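Local coordinates for protein glucanase (Clostridium thermocellum, PDB 5GXX) that probably hydrolyses beta-1,4 linkages of cellulose as a family 9 endoglucanase of the cellulosome, joining a catalytic domain to a cellulose-binding-type beta module, at residues V32-D37 with R364-T369; G115-K120 with K130-P135; G368-K373 with E546-E551; D396-N401 with Y405-V410; R443-F448 with L580-Y585. The protein carries 1 engineered substitution. One frame throughout, in Å; residues are numbered along the deposited sequence.

Interaction 1: residues V32-D37 with R364-T369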
# COMPACT_ATOMS: atom_id res chain seq x y z
N VAL A 32 7.06 34.65 21.12
CA VAL A 32 6.27 33.98 20.10
C VAL A 32 5.61 32.72 20.67
O VAL A 32 6.29 31.73 20.92
CB VAL A 32 7.14 33.62 18.88
CG1 VAL A 32 6.24 33.18 17.72
CG2 VAL A 32 8.00 34.81 18.43
N GLU A 33 4.30 32.77 20.88
CA GLU A 33 3.58 31.74 21.64
C GLU A 33 3.59 30.42 20.89
O GLU A 33 3.50 29.36 21.52
CB GLU A 33 2.14 32.16 21.93
CG GLU A 33 1.28 32.35 20.69
CD GLU A 33 -0.15 32.68 21.05
OE1 GLU A 33 -0.73 31.95 21.89
OE2 GLU A 33 -0.70 33.65 20.50
N TRP A 34 3.70 30.49 19.56
CA TRP A 34 3.72 29.29 18.72
C TRP A 34 5.13 28.80 18.39
O TRP A 34 5.29 27.98 17.47
CB TRP A 34 2.94 29.54 17.44
CG TRP A 34 3.26 30.83 16.72
CD1 TRP A 34 2.71 32.06 16.95
CD2 TRP A 34 4.19 31.00 15.64
NE1 TRP A 34 3.24 32.99 16.08
CE2 TRP A 34 4.13 32.36 15.25
CE3 TRP A 34 5.04 30.13 14.93
CZ2 TRP A 34 4.91 32.88 14.21
CZ3 TRP A 34 5.81 30.65 13.89
CH2 TRP A 34 5.74 32.01 13.54
N ARG A 35 6.15 29.29 19.08
CA ARG A 35 7.50 28.74 18.92
C ARG A 35 7.99 28.17 20.25
O ARG A 35 7.86 28.81 21.29
CB ARG A 35 8.50 29.78 18.42
CG ARG A 35 8.37 30.22 16.95
CD ARG A 35 8.50 29.08 15.92
NE ARG A 35 9.48 28.10 16.40
CZ ARG A 35 10.79 28.34 16.45
NH1 ARG A 35 11.31 29.45 15.93
NH2 ARG A 35 11.60 27.44 17.01
N GLY A 36 8.55 26.96 20.19
CA GLY A 36 9.24 26.37 21.34
C GLY A 36 10.65 25.98 20.91
O GLY A 36 11.00 26.18 19.75
N ASP A 37 11.42 25.39 21.83
CA ASP A 37 12.74 24.83 21.51
C ASP A 37 12.60 23.86 20.34
O ASP A 37 11.65 23.06 20.26
CB ASP A 37 13.33 24.08 22.71
CG ASP A 37 13.77 24.99 23.83
OD1 ASP A 37 13.87 26.22 23.63
OD2 ASP A 37 14.01 24.48 24.94
N ARG A 364 6.86 27.57 6.87
CA ARG A 364 6.34 26.30 7.38
C ARG A 364 5.75 26.38 8.78
O ARG A 364 4.64 25.92 9.04
CB ARG A 364 7.47 25.27 7.36
CG ARG A 364 7.72 24.69 5.98
CD ARG A 364 9.11 24.09 5.91
NE ARG A 364 9.49 23.56 4.60
CZ ARG A 364 10.01 24.30 3.62
NH1 ARG A 364 10.18 25.61 3.77
NH2 ARG A 364 10.32 23.74 2.45
N THR A 365 6.52 26.98 9.68
CA THR A 365 6.11 26.96 11.08
C THR A 365 4.99 27.95 11.34
O THR A 365 4.12 27.66 12.16
CB THR A 365 7.32 27.12 12.01
OG1 THR A 365 8.24 26.05 11.76
CG2 THR A 365 6.91 27.04 13.48
N ALA A 366 4.95 29.05 10.59
CA ALA A 366 3.82 29.97 10.75
C ALA A 366 2.53 29.37 10.20
O ALA A 366 1.43 29.68 10.68
CB ALA A 366 4.10 31.31 10.07
N HIS A 367 2.65 28.51 9.20
CA HIS A 367 1.52 27.83 8.59
C HIS A 367 0.85 26.86 9.57
O HIS A 367 -0.36 26.94 9.79
CB HIS A 367 1.99 27.13 7.32
CG HIS A 367 0.92 26.35 6.61
ND1 HIS A 367 1.20 25.19 5.91
CD2 HIS A 367 -0.41 26.54 6.51
CE1 HIS A 367 0.08 24.71 5.40
NE2 HIS A 367 -0.91 25.51 5.75
N GLY A 368 1.65 25.95 10.11
CA GLY A 368 1.15 25.00 11.10
C GLY A 368 0.40 23.82 10.50
O GLY A 368 -0.69 23.50 10.96
N THR A 369 0.96 23.18 9.48
CA THR A 369 0.36 21.93 9.02
C THR A 369 0.62 20.75 9.97
O THR A 369 1.44 20.80 10.89
CB THR A 369 0.79 21.60 7.59
OG1 THR A 369 -0.06 20.58 7.07
CG2 THR A 369 2.25 21.14 7.58

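Interaction 2: residues G115-K120 with K130-P135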
# COMPACT_ATOMS: atom_id res chain seq x y z
N GLY A 115 20.05 21.51 2.57
CA GLY A 115 19.05 22.31 1.85
C GLY A 115 17.97 21.48 1.19
O GLY A 115 16.77 21.70 1.40
N ALA A 116 18.38 20.51 0.37
CA ALA A 116 17.42 19.69 -0.36
C ALA A 116 16.54 18.83 0.54
O ALA A 116 15.32 18.77 0.34
CB ALA A 116 18.14 18.82 -1.38
N ALA A 117 17.16 18.18 1.52
CA ALA A 117 16.43 17.40 2.51
C ALA A 117 15.45 18.26 3.32
O ALA A 117 14.29 17.89 3.49
CB ALA A 117 17.40 16.67 3.45
N ASP A 118 15.92 19.41 3.78
CA ASP A 118 15.07 20.33 4.56
C ASP A 118 13.85 20.79 3.75
O ASP A 118 12.71 20.75 4.23
CB ASP A 118 15.93 21.50 5.05
CG ASP A 118 15.22 22.37 6.08
OD1 ASP A 118 14.41 23.23 5.66
OD2 ASP A 118 15.48 22.16 7.29
N HIS A 119 14.08 21.24 2.52
CA HIS A 119 13.04 21.85 1.71
C HIS A 119 12.01 20.86 1.20
O HIS A 119 10.87 21.24 0.91
CB HIS A 119 13.68 22.62 0.56
CG HIS A 119 14.44 23.83 1.03
ND1 HIS A 119 15.02 24.72 0.16
CD2 HIS A 119 14.68 24.28 2.28
CE1 HIS A 119 15.60 25.68 0.86
NE2 HIS A 119 15.41 25.44 2.14
N LYS A 120 12.37 19.58 1.15
CA LYS A 120 11.43 18.58 0.65
C LYS A 120 10.26 18.35 1.61
O LYS A 120 9.20 17.86 1.20
CB LYS A 120 12.20 17.29 0.40
CG LYS A 120 11.52 16.33 -0.54
CD LYS A 120 12.44 15.13 -0.77
CE LYS A 120 11.67 13.87 -1.14
NZ LYS A 120 10.61 14.14 -2.16
N LYS A 130 11.73 14.31 14.19
CA LYS A 130 10.99 13.07 13.97
C LYS A 130 10.99 12.66 12.50
O LYS A 130 10.86 11.48 12.20
CB LYS A 130 9.54 13.19 14.48
CG LYS A 130 9.39 13.39 15.99
CD LYS A 130 9.93 12.23 16.84
CE LYS A 130 9.15 10.95 16.67
NZ LYS A 130 9.35 10.05 17.86
N GLU A 131 11.17 13.64 11.61
CA GLU A 131 11.20 13.40 10.16
C GLU A 131 12.59 13.06 9.62
O GLU A 131 12.73 12.18 8.77
CB GLU A 131 10.62 14.62 9.42
CG GLU A 131 10.77 14.58 7.90
CD GLU A 131 9.95 13.47 7.24
OE1 GLU A 131 9.03 12.94 7.88
OE2 GLU A 131 10.22 13.15 6.07
N MET A 132 13.62 13.76 10.08
CA MET A 132 14.97 13.62 9.54
C MET A 132 16.05 13.97 10.56
O MET A 132 15.78 14.60 11.59
CB MET A 132 15.14 14.49 8.29
CG MET A 132 15.27 15.99 8.60
SD MET A 132 15.15 17.06 7.15
CE MET A 132 13.40 17.01 6.77
N THR A 133 17.28 13.56 10.25
CA THR A 133 18.47 13.83 11.04
C THR A 133 19.35 14.83 10.31
O THR A 133 19.70 14.65 9.14
CB THR A 133 19.25 12.52 11.36
OG1 THR A 133 18.36 11.63 12.04
CG2 THR A 133 20.44 12.78 12.26
N ARG A 134 19.69 15.91 11.00
CA ARG A 134 20.28 17.07 10.34
C ARG A 134 21.81 17.06 10.40
O ARG A 134 22.40 17.05 11.48
CB ARG A 134 19.75 18.34 11.00
CG ARG A 134 18.29 18.56 10.74
CD ARG A 134 17.60 19.36 11.84
NE ARG A 134 18.14 20.69 12.13
CZ ARG A 134 17.93 21.77 11.38
NH1 ARG A 134 17.23 21.68 10.26
NH2 ARG A 134 18.43 22.95 11.76
N PRO A 135 22.45 17.14 9.22
CA PRO A 135 23.90 17.21 9.21
C PRO A 135 24.45 18.59 9.56
O PRO A 135 23.69 19.57 9.66
CB PRO A 135 24.24 16.88 7.75
CG PRO A 135 23.10 17.43 7.00
CD PRO A 135 21.89 17.10 7.85
O HOH W 1 16.42 19.84 8.17

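Interaction 3: residues G368-K373 with E546-E551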
# COMPACT_ATOMS: atom_id res chain seq x y z
N GLY A 368 1.65 25.95 10.11
CA GLY A 368 1.15 25.00 11.10
C GLY A 368 0.40 23.82 10.50
O GLY A 368 -0.69 23.50 10.96
N THR A 369 0.96 23.18 9.48
CA THR A 369 0.36 21.93 9.02
C THR A 369 0.62 20.75 9.97
O THR A 369 1.44 20.80 10.89
CB THR A 369 0.79 21.60 7.59
OG1 THR A 369 -0.06 20.58 7.07
CG2 THR A 369 2.25 21.14 7.58
N TRP A 370 -0.13 19.67 9.73
CA TRP A 370 0.11 18.40 10.40
C TRP A 370 0.43 17.27 9.43
O TRP A 370 0.72 16.14 9.87
CB TRP A 370 -1.08 18.00 11.28
CG TRP A 370 -2.43 18.07 10.59
CD1 TRP A 370 -3.12 17.03 10.02
CD2 TRP A 370 -3.22 19.24 10.37
NE1 TRP A 370 -4.33 17.48 9.52
CE2 TRP A 370 -4.40 18.84 9.70
CE3 TRP A 370 -3.06 20.60 10.72
CZ2 TRP A 370 -5.40 19.75 9.34
CZ3 TRP A 370 -4.07 21.49 10.36
CH2 TRP A 370 -5.22 21.07 9.66
N LEU A 371 0.36 17.54 8.13
CA LEU A 371 0.47 16.41 7.21
C LEU A 371 1.27 16.65 5.95
O LEU A 371 0.99 16.07 4.89
CB LEU A 371 -0.88 15.74 6.94
CG LEU A 371 -2.10 16.63 6.62
CD1 LEU A 371 -1.78 17.86 5.81
CD2 LEU A 371 -3.19 15.81 5.95
N ASP A 372 2.31 17.47 6.09
CA ASP A 372 3.28 17.68 5.01
C ASP A 372 2.57 18.15 3.73
O ASP A 372 2.77 17.62 2.63
CB ASP A 372 4.13 16.41 4.82
CG ASP A 372 5.31 16.62 3.88
OD1 ASP A 372 5.72 17.78 3.66
OD2 ASP A 372 5.84 15.61 3.36
N LYS A 373 1.69 19.14 3.88
CA LYS A 373 1.02 19.78 2.75
C LYS A 373 1.01 21.29 2.94
O LYS A 373 0.92 21.79 4.06
CB LYS A 373 -0.45 19.34 2.61
CG LYS A 373 -0.65 17.89 2.22
CD LYS A 373 -2.12 17.59 1.99
CE LYS A 373 -2.28 16.40 1.04
NZ LYS A 373 -3.71 15.97 0.93
N GLU A 546 0.90 9.80 7.49
CA GLU A 546 0.82 8.59 8.30
C GLU A 546 0.92 8.91 9.79
O GLU A 546 0.26 8.29 10.61
CB GLU A 546 1.92 7.59 7.90
CG GLU A 546 1.81 7.11 6.46
CD GLU A 546 0.40 6.72 6.07
OE1 GLU A 546 -0.16 5.81 6.74
OE2 GLU A 546 -0.15 7.31 5.11
N GLN A 547 1.71 9.92 10.13
CA GLN A 547 2.19 10.09 11.50
C GLN A 547 1.30 10.96 12.37
O GLN A 547 1.37 10.84 13.60
CB GLN A 547 3.63 10.62 11.47
CG GLN A 547 4.61 9.74 10.67
CD GLN A 547 4.87 10.15 9.21
OE1 GLN A 547 4.06 10.78 8.50
NE2 GLN A 547 6.05 9.73 8.75
N TYR A 548 0.46 11.81 11.78
CA TYR A 548 -0.28 12.78 12.58
C TYR A 548 -1.39 12.17 13.44
O TYR A 548 -1.86 12.80 14.37
CB TYR A 548 -0.82 13.92 11.72
CG TYR A 548 -2.09 13.60 10.98
CD1 TYR A 548 -3.34 13.71 11.59
CD2 TYR A 548 -2.05 13.22 9.64
CE1 TYR A 548 -4.50 13.43 10.91
CE2 TYR A 548 -3.22 12.94 8.94
CZ TYR A 548 -4.44 13.06 9.58
OH TYR A 548 -5.61 12.79 8.91
N ALA A 549 -1.79 10.94 13.14
CA ALA A 549 -2.75 10.26 13.99
C ALA A 549 -2.43 8.77 14.01
O ALA A 549 -1.92 8.24 13.01
CB ALA A 549 -4.18 10.50 13.52
N ALA A 550 -2.72 8.11 15.12
CA ALA A 550 -2.66 6.66 15.18
C ALA A 550 -4.06 6.03 15.16
O ALA A 550 -4.93 6.41 15.96
CB ALA A 550 -1.89 6.23 16.41
N GLU A 551 -4.27 5.09 14.23
CA GLU A 551 -5.55 4.41 14.05
C GLU A 551 -5.58 3.09 14.81
O GLU A 551 -4.64 2.29 14.72
CB GLU A 551 -5.86 4.18 12.57
CG GLU A 551 -7.17 3.43 12.35
CD GLU A 551 -7.57 3.33 10.88
OE1 GLU A 551 -7.06 4.11 10.05
OE2 GLU A 551 -8.41 2.46 10.57

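Interaction 4: residues D396-N401 with Y405-V410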
# COMPACT_ATOMS: atom_id res chain seq x y z
N ASP A 396 4.09 45.11 -11.12
CA ASP A 396 3.37 45.32 -9.84
C ASP A 396 2.37 44.21 -9.50
O ASP A 396 1.64 44.35 -8.53
CB ASP A 396 2.67 46.70 -9.76
CG ASP A 396 3.64 47.87 -9.86
OD1 ASP A 396 4.40 48.13 -8.91
OD2 ASP A 396 3.68 48.56 -10.89
N SER A 397 2.34 43.13 -10.27
CA SER A 397 1.35 42.09 -10.01
C SER A 397 1.74 41.22 -8.83
O SER A 397 2.91 40.95 -8.55
CB SER A 397 1.07 41.25 -11.26
OG SER A 397 2.17 40.42 -11.55
N TYR A 398 0.73 40.71 -8.14
CA TYR A 398 0.93 39.93 -6.94
C TYR A 398 -0.38 39.25 -6.54
O TYR A 398 -1.46 39.85 -6.66
CB TYR A 398 1.46 40.84 -5.81
CG TYR A 398 1.50 40.19 -4.44
CD1 TYR A 398 2.60 39.45 -4.04
CD2 TYR A 398 0.40 40.26 -3.59
CE1 TYR A 398 2.64 38.84 -2.78
CE2 TYR A 398 0.41 39.64 -2.36
CZ TYR A 398 1.52 38.93 -1.96
OH TYR A 398 1.53 38.33 -0.72
N GLU A 399 -0.24 38.02 -6.05
CA GLU A 399 -1.33 37.34 -5.35
C GLU A 399 -0.73 36.63 -4.14
O GLU A 399 0.35 36.03 -4.22
CB GLU A 399 -2.03 36.31 -6.24
CG GLU A 399 -2.78 36.87 -7.45
CD GLU A 399 -4.02 37.69 -7.12
OE1 GLU A 399 -4.55 37.59 -5.99
OE2 GLU A 399 -4.48 38.43 -8.01
N ASP A 400 -1.47 36.71 -3.04
CA ASP A 400 -1.10 36.12 -1.76
C ASP A 400 -1.42 34.62 -1.80
O ASP A 400 -2.57 34.23 -1.59
CB ASP A 400 -1.92 36.83 -0.68
CG ASP A 400 -1.60 36.38 0.72
OD1 ASP A 400 -0.51 35.81 0.94
OD2 ASP A 400 -2.48 36.61 1.60
N ASN A 401 -0.40 33.81 -2.09
CA ASN A 401 -0.60 32.39 -2.36
C ASN A 401 0.59 31.66 -1.74
O ASN A 401 1.75 32.00 -2.01
CB ASN A 401 -0.66 32.23 -3.89
CG ASN A 401 -0.71 30.79 -4.35
OD1 ASN A 401 -0.74 29.85 -3.55
ND2 ASN A 401 -0.72 30.61 -5.67
N TYR A 405 6.45 30.53 -4.08
CA TYR A 405 7.69 30.53 -3.30
C TYR A 405 8.65 31.65 -3.72
O TYR A 405 9.72 31.82 -3.11
CB TYR A 405 8.38 29.16 -3.36
CG TYR A 405 8.71 28.73 -4.77
CD1 TYR A 405 9.87 29.18 -5.41
CD2 TYR A 405 7.83 27.93 -5.49
CE1 TYR A 405 10.16 28.81 -6.72
CE2 TYR A 405 8.10 27.55 -6.80
CZ TYR A 405 9.26 28.00 -7.40
OH TYR A 405 9.51 27.63 -8.71
N VAL A 406 8.29 32.39 -4.77
CA VAL A 406 9.04 33.60 -5.14
C VAL A 406 8.42 34.83 -4.45
O VAL A 406 9.03 35.43 -3.57
CB VAL A 406 9.11 33.75 -6.68
CG1 VAL A 406 9.84 35.04 -7.06
CG2 VAL A 406 9.79 32.53 -7.29
N LYS A 407 7.18 35.16 -4.80
CA LYS A 407 6.58 36.40 -4.32
C LYS A 407 6.29 36.36 -2.82
O LYS A 407 6.28 37.41 -2.18
CB LYS A 407 5.33 36.77 -5.11
CG LYS A 407 5.62 36.96 -6.59
CD LYS A 407 4.48 37.60 -7.30
CE LYS A 407 4.86 37.77 -8.77
NZ LYS A 407 3.74 38.23 -9.63
N ASN A 408 6.04 35.17 -2.29
CA ASN A 408 5.70 35.06 -0.87
C ASN A 408 6.82 34.47 -0.01
O ASN A 408 6.59 34.05 1.14
CB ASN A 408 4.37 34.34 -0.64
CG ASN A 408 3.23 35.33 -0.40
OD1 ASN A 408 3.40 36.54 -0.45
ND2 ASN A 408 2.06 34.79 -0.12
N GLU A 409 8.03 34.43 -0.57
CA GLU A 409 9.23 34.11 0.20
C GLU A 409 9.42 35.11 1.34
O GLU A 409 9.05 36.28 1.20
CB GLU A 409 10.48 34.07 -0.70
CG GLU A 409 11.79 33.67 -0.02
CD GLU A 409 11.79 32.30 0.62
OE1 GLU A 409 10.82 31.90 1.31
OE2 GLU A 409 12.80 31.58 0.47
N VAL A 410 9.95 34.62 2.45
CA VAL A 410 10.31 35.45 3.60
C VAL A 410 11.69 34.99 4.07
O VAL A 410 12.03 33.81 3.92
CB VAL A 410 9.27 35.33 4.76
CG1 VAL A 410 7.96 36.01 4.37
CG2 VAL A 410 9.06 33.87 5.17

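Interaction 5: residues R443-F448 with L580-Y585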
# COMPACT_ATOMS: atom_id res chain seq x y z
N ARG A 443 -6.80 29.79 19.02
CA ARG A 443 -6.28 28.45 18.78
C ARG A 443 -7.38 27.52 18.27
O ARG A 443 -8.57 27.83 18.38
CB ARG A 443 -5.63 27.89 20.05
CG ARG A 443 -4.50 28.79 20.56
CD ARG A 443 -3.84 28.23 21.79
NE ARG A 443 -2.76 29.12 22.21
CZ ARG A 443 -1.84 28.83 23.13
NH1 ARG A 443 -1.86 27.66 23.75
NH2 ARG A 443 -0.88 29.70 23.40
N ASP A 444 -6.96 26.44 17.63
CA ASP A 444 -7.91 25.37 17.34
C ASP A 444 -7.43 24.11 18.07
O ASP A 444 -6.49 24.19 18.86
CB ASP A 444 -8.23 25.22 15.84
CG ASP A 444 -7.01 25.29 14.93
OD1 ASP A 444 -5.90 24.90 15.35
OD2 ASP A 444 -7.17 25.71 13.76
N ASP A 445 -8.12 22.99 17.87
CA ASP A 445 -7.83 21.79 18.65
C ASP A 445 -6.53 21.11 18.24
O ASP A 445 -6.19 21.05 17.05
CB ASP A 445 -9.02 20.82 18.60
CG ASP A 445 -10.25 21.36 19.33
OD1 ASP A 445 -10.12 22.05 20.37
OD2 ASP A 445 -11.36 21.07 18.85
N GLU A 446 -5.76 20.69 19.24
CA GLU A 446 -4.43 20.11 19.00
C GLU A 446 -4.36 18.59 19.14
O GLU A 446 -4.02 17.88 18.19
CB GLU A 446 -3.38 20.78 19.88
CG GLU A 446 -3.18 22.26 19.58
CD GLU A 446 -2.16 22.89 20.50
OE1 GLU A 446 -2.44 23.07 21.70
OE2 GLU A 446 -1.07 23.24 20.00
N PHE A 447 -4.69 18.09 20.33
CA PHE A 447 -4.75 16.66 20.59
C PHE A 447 -6.20 16.26 20.81
O PHE A 447 -6.88 16.82 21.67
CB PHE A 447 -3.93 16.32 21.84
CG PHE A 447 -2.45 16.55 21.68
CD1 PHE A 447 -1.90 17.81 21.90
CD2 PHE A 447 -1.62 15.52 21.24
CE1 PHE A 447 -0.54 18.01 21.75
CE2 PHE A 447 -0.27 15.71 21.06
CZ PHE A 447 0.29 16.97 21.30
N PHE A 448 -6.65 15.26 20.05
CA PHE A 448 -8.05 14.86 20.11
C PHE A 448 -8.24 13.54 19.39
O PHE A 448 -7.43 13.18 18.54
CB PHE A 448 -8.93 15.95 19.48
CG PHE A 448 -8.57 16.29 18.07
CD1 PHE A 448 -9.16 15.62 17.01
CD2 PHE A 448 -7.66 17.31 17.81
CE1 PHE A 448 -8.83 15.93 15.70
CE2 PHE A 448 -7.33 17.62 16.51
CZ PHE A 448 -7.92 16.94 15.45
N LEU A 580 -15.68 9.23 10.23
CA LEU A 580 -14.78 9.77 11.25
C LEU A 580 -15.12 11.21 11.57
O LEU A 580 -15.32 12.02 10.66
CB LEU A 580 -13.33 9.70 10.78
CG LEU A 580 -12.69 8.32 10.92
CD1 LEU A 580 -11.40 8.34 10.12
CD2 LEU A 580 -12.45 7.97 12.39
N ALA A 581 -15.18 11.52 12.86
CA ALA A 581 -15.39 12.89 13.32
C ALA A 581 -14.73 13.08 14.67
O ALA A 581 -14.73 12.17 15.50
CB ALA A 581 -16.87 13.19 13.42
N LYS A 582 -14.19 14.28 14.89
CA LYS A 582 -13.69 14.64 16.21
C LYS A 582 -14.78 14.42 17.26
O LYS A 582 -15.95 14.74 17.03
CB LYS A 582 -13.26 16.11 16.24
CG LYS A 582 -12.60 16.54 17.54
CD LYS A 582 -11.95 17.92 17.41
CE LYS A 582 -12.97 18.96 16.99
NZ LYS A 582 -12.31 20.26 16.65
N THR A 583 -14.40 13.84 18.39
CA THR A 583 -15.34 13.66 19.49
C THR A 583 -14.76 14.11 20.82
O THR A 583 -13.66 13.73 21.21
CB THR A 583 -15.87 12.21 19.64
OG1 THR A 583 -16.59 12.12 20.87
CG2 THR A 583 -14.72 11.18 19.65
N LYS A 584 -15.56 14.89 21.54
CA LYS A 584 -15.11 15.34 22.85
C LYS A 584 -15.38 14.30 23.93
O LYS A 584 -14.89 14.44 25.04
CB LYS A 584 -15.76 16.68 23.19
CG LYS A 584 -17.24 16.57 23.51
CD LYS A 584 -17.86 17.96 23.47
CE LYS A 584 -19.08 18.02 24.36
NZ LYS A 584 -19.33 19.44 24.73
N TYR A 585 -16.11 13.24 23.57
CA TYR A 585 -16.49 12.21 24.54
C TYR A 585 -15.54 11.01 24.70
O TYR A 585 -15.82 10.08 25.46
CB TYR A 585 -17.92 11.74 24.27
CG TYR A 585 -18.92 12.87 24.16
CD1 TYR A 585 -19.34 13.56 25.29
CD2 TYR A 585 -19.46 13.24 22.93
CE1 TYR A 585 -20.27 14.59 25.21
CE2 TYR A 585 -20.39 14.26 22.83
CZ TYR A 585 -20.78 14.93 23.98
OH TYR A 585 -21.71 15.95 23.88

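Interaction 1: residues V32-D37 with R364-T369
In the glycoside hydrolase family 9 domain, a type I beta turn from Val32 to Arg35 brings Trp34 and Arg35 against Thr365 and Ala366 of the short helix 364-367. The contact is buried and rests on carbon packing, with no hydrogen bond crossing it. Trp34 leads with the far end of its six-membered ring. Trp34 CH2 lies 3.9 Å from the Ala366 methyl CB, while Trp34 CZ3 meets the Thr365 methyl CG2 at 3.8 Å, and that methyl sits at the edge of the indole, near its plane. Within the turn, Val32 CG1 lies over the rim of one face of the same indole. Thr365 has its CG2 anti to the backbone N (its OG1 at chi1 -60°), which turns the methyl to the turn and leaves the hydroxyl to pair with Ala125 N. Bends at chi2 and chi3 of Arg35 bring its CD, and less closely its NE, to the Thr365 methyl. The guanidinium is engaged elsewhere, with NE in a salt bridge to Glu126 and NH1 bonded to Gln22 O. Cys20 of helix 7-20 also touches Trp34. The closest approach is between carbons: Arg35 CD lies 3.6 Å from Thr365 CG2.

Interaction 2: residues G115-K120 with K130-P135
Ala117 and Met132, with CA atoms 8.1 Å apart, mark where helix 115-120 passes nearest to the chain leaving helix 128-131, and no backbone hydrogen bond joins the two. Met132 spans the distance between them. Its CG stands between the backbone N and the carbonyl carbon (chi1 75°), and a further bend at chi3 lays the methyl on the helix backbone, with Met132 CE 3.5 Å from Ala117 O. The sulfur passes alongside the neighbouring methyl, Met132 SD being 4.3 Å from Ala117 CB. Next to the methionine is a loose ion pair: Asp118 OD2 faces Arg134 NH1 at 3.5 Å, at the edge of the guanidinium and near its plane, with the carboxylate and guanidinium planes 59° apart. A water closes the pair into a triangle, donating to Asp118 OD2 at 2.7 Å and accepting from Arg134 NH1 at 2.9 Å; the hydrogen-bonded link runs through this water, the direct ion pair being long. Both side chains are also tied to His54, whose backbone N donates to Asp118 OD1 and whose backbone O accepts from Arg134 NH1; Arg134 NE makes a further salt bridge to Asp42. The contact thus fastens helix 115-120 to the segment leading from helix 128-131 into strand 136-139, beside a small antiparallel sheet in which 108-112 is the central strand, between 56-57 and 136-139.

Interaction 3: residues G368-K373 with E546-E551
The Tyr548 ring carries Trp370 CD1 over the centre of one face, 3.6 Å above its plane, and the indole presents its edge there in a T-shaped stack, with Tyr548 CD2 at that edge and in the indole plane. The five-membered ring of Trp370 and the Tyr548 ring have centroids 4.8 Å apart and planes at 69°. Leu371 accompanies the tyrosine side by side, pointing the same way, with CB 3.9 Å from Tyr548 CD2. The backbone is close too: Trp370 O lies 3.3 Å from Tyr548 CB. An ST turn shapes the loop, since Leu371 N donates an almost straight bond to Thr369 OG1, which is also hydrogen-bonded to Ile376 O. Trp370 packs on Pro377, Arg470 and Pro542, and Tyr548 on Asn468 of strand 460-469. A catalytic-domain loop is thereby set against the start of strand 549-557 in the C-terminal beta module. The contact rests on van der Waals and edge-to-face contact, with shape rather than directional polar bonds setting the fit.

Interaction 4: residues D396-N401 with Y405-V410
Asn408 is the polar centre of this contact, held on the type I turn Val406-Glu409 within a segment that matches the family 9 signature. Tyr398 OH donates to Asn408 OD1 at 2.6 Å, in the carbonyl plane and on a lone pair, although the ring and amide planes are 60° apart. On the amide's other arm, Asn408 ND2 donates to the anti lone pair of Asp400 OD1 at 3.0 Å, with a weak second bond to Asn401 O. A donor at OD1 and acceptors around ND2 thus fix which way round the amide lies. Lys407 slides past Tyr398 in the opposite direction, its CB 4.0 Å from Tyr398 CD1, and the chain, extended beyond CG, delivers NZ to Ser397 O at 3.0 Å from above the carbonyl plane. In the second shell, Gln359 N binds Asp400 OD2, while Arg360 N binds OD1, the oxygen that also takes Asn408 ND2; Tyr349 stacks edge-to-face on Tyr398, and Asp395 binds Ser397 OG. The turn ends at Glu409, which occupies a position consistent with that of the catalytic acid in family 9 relatives. Its OE2 is hydrogen-bonded to the bound Tris molecule, while Glu409 OE1 accepts from Val410 N at 3.1 Å.

Interaction 5: residues R443-F448 with L580-Y585
Antiparallel pairing of strands 447-456 and 581-583 in the C-terminal beta module sets Lys582 against Asp445 and Phe448; the fold is consistent with the beta sandwich of cellulose-binding modules. The lysine's aliphatic chain crosses Phe448 at about a right angle. Lys582 CD lies over one face of the Phe448 ring, offset toward the rim, in a CH-pi contact 4.0 Å from the ring centroid and 25° off the normal. A bend at chi3 (58°) then turns the end of the chain toward Asp445. The ammonium stands above the centre of the Phe448 ring, too far for more than a weak attraction, and Lys582 NZ forms a salt bridge through the anti lone pair of Asp445 OD2; the modelled separation of 2.5 Å between these two atoms is doubtfully short. Phe596 of strand 593-596 touches Asp445, Phe448 and Lys582 alike, and links the cluster to the five-stranded sheet. The strand pairing itself runs through Thr583 with Val449 and Ala581 with Ala451, on either side of Lys582 in sequence. Nearer the root of the lysine, the packing is tightest where Lys582 CG approaches Phe448 CD1 at 3.6 Å.

Interaction 4 includes Glu409, probably the catalytic acid by family resemblance, whose OE2 is bonded to Tris. Its centre is about 21 Å from that of interaction 1, with about 7 Å between their nearest atoms. Interactions 1 and 2 touch where Arg364 NH2 probably bonds His119 O at 3.0 Å. Interactions 1 and 3 share Gly368 and Thr369, through which the chain continues from helix 364-367 to the loop at the domain interface. Interaction 1 also reaches interaction 5 through the salt bridge between Glu33 OE1 and Arg443 NH2, 2.7 Å long. Interactions 3 and 5 both reach the same sheet of the beta module, with centres about 14 Å apart, whereas those of 4 and 5 are about 33 Å apart.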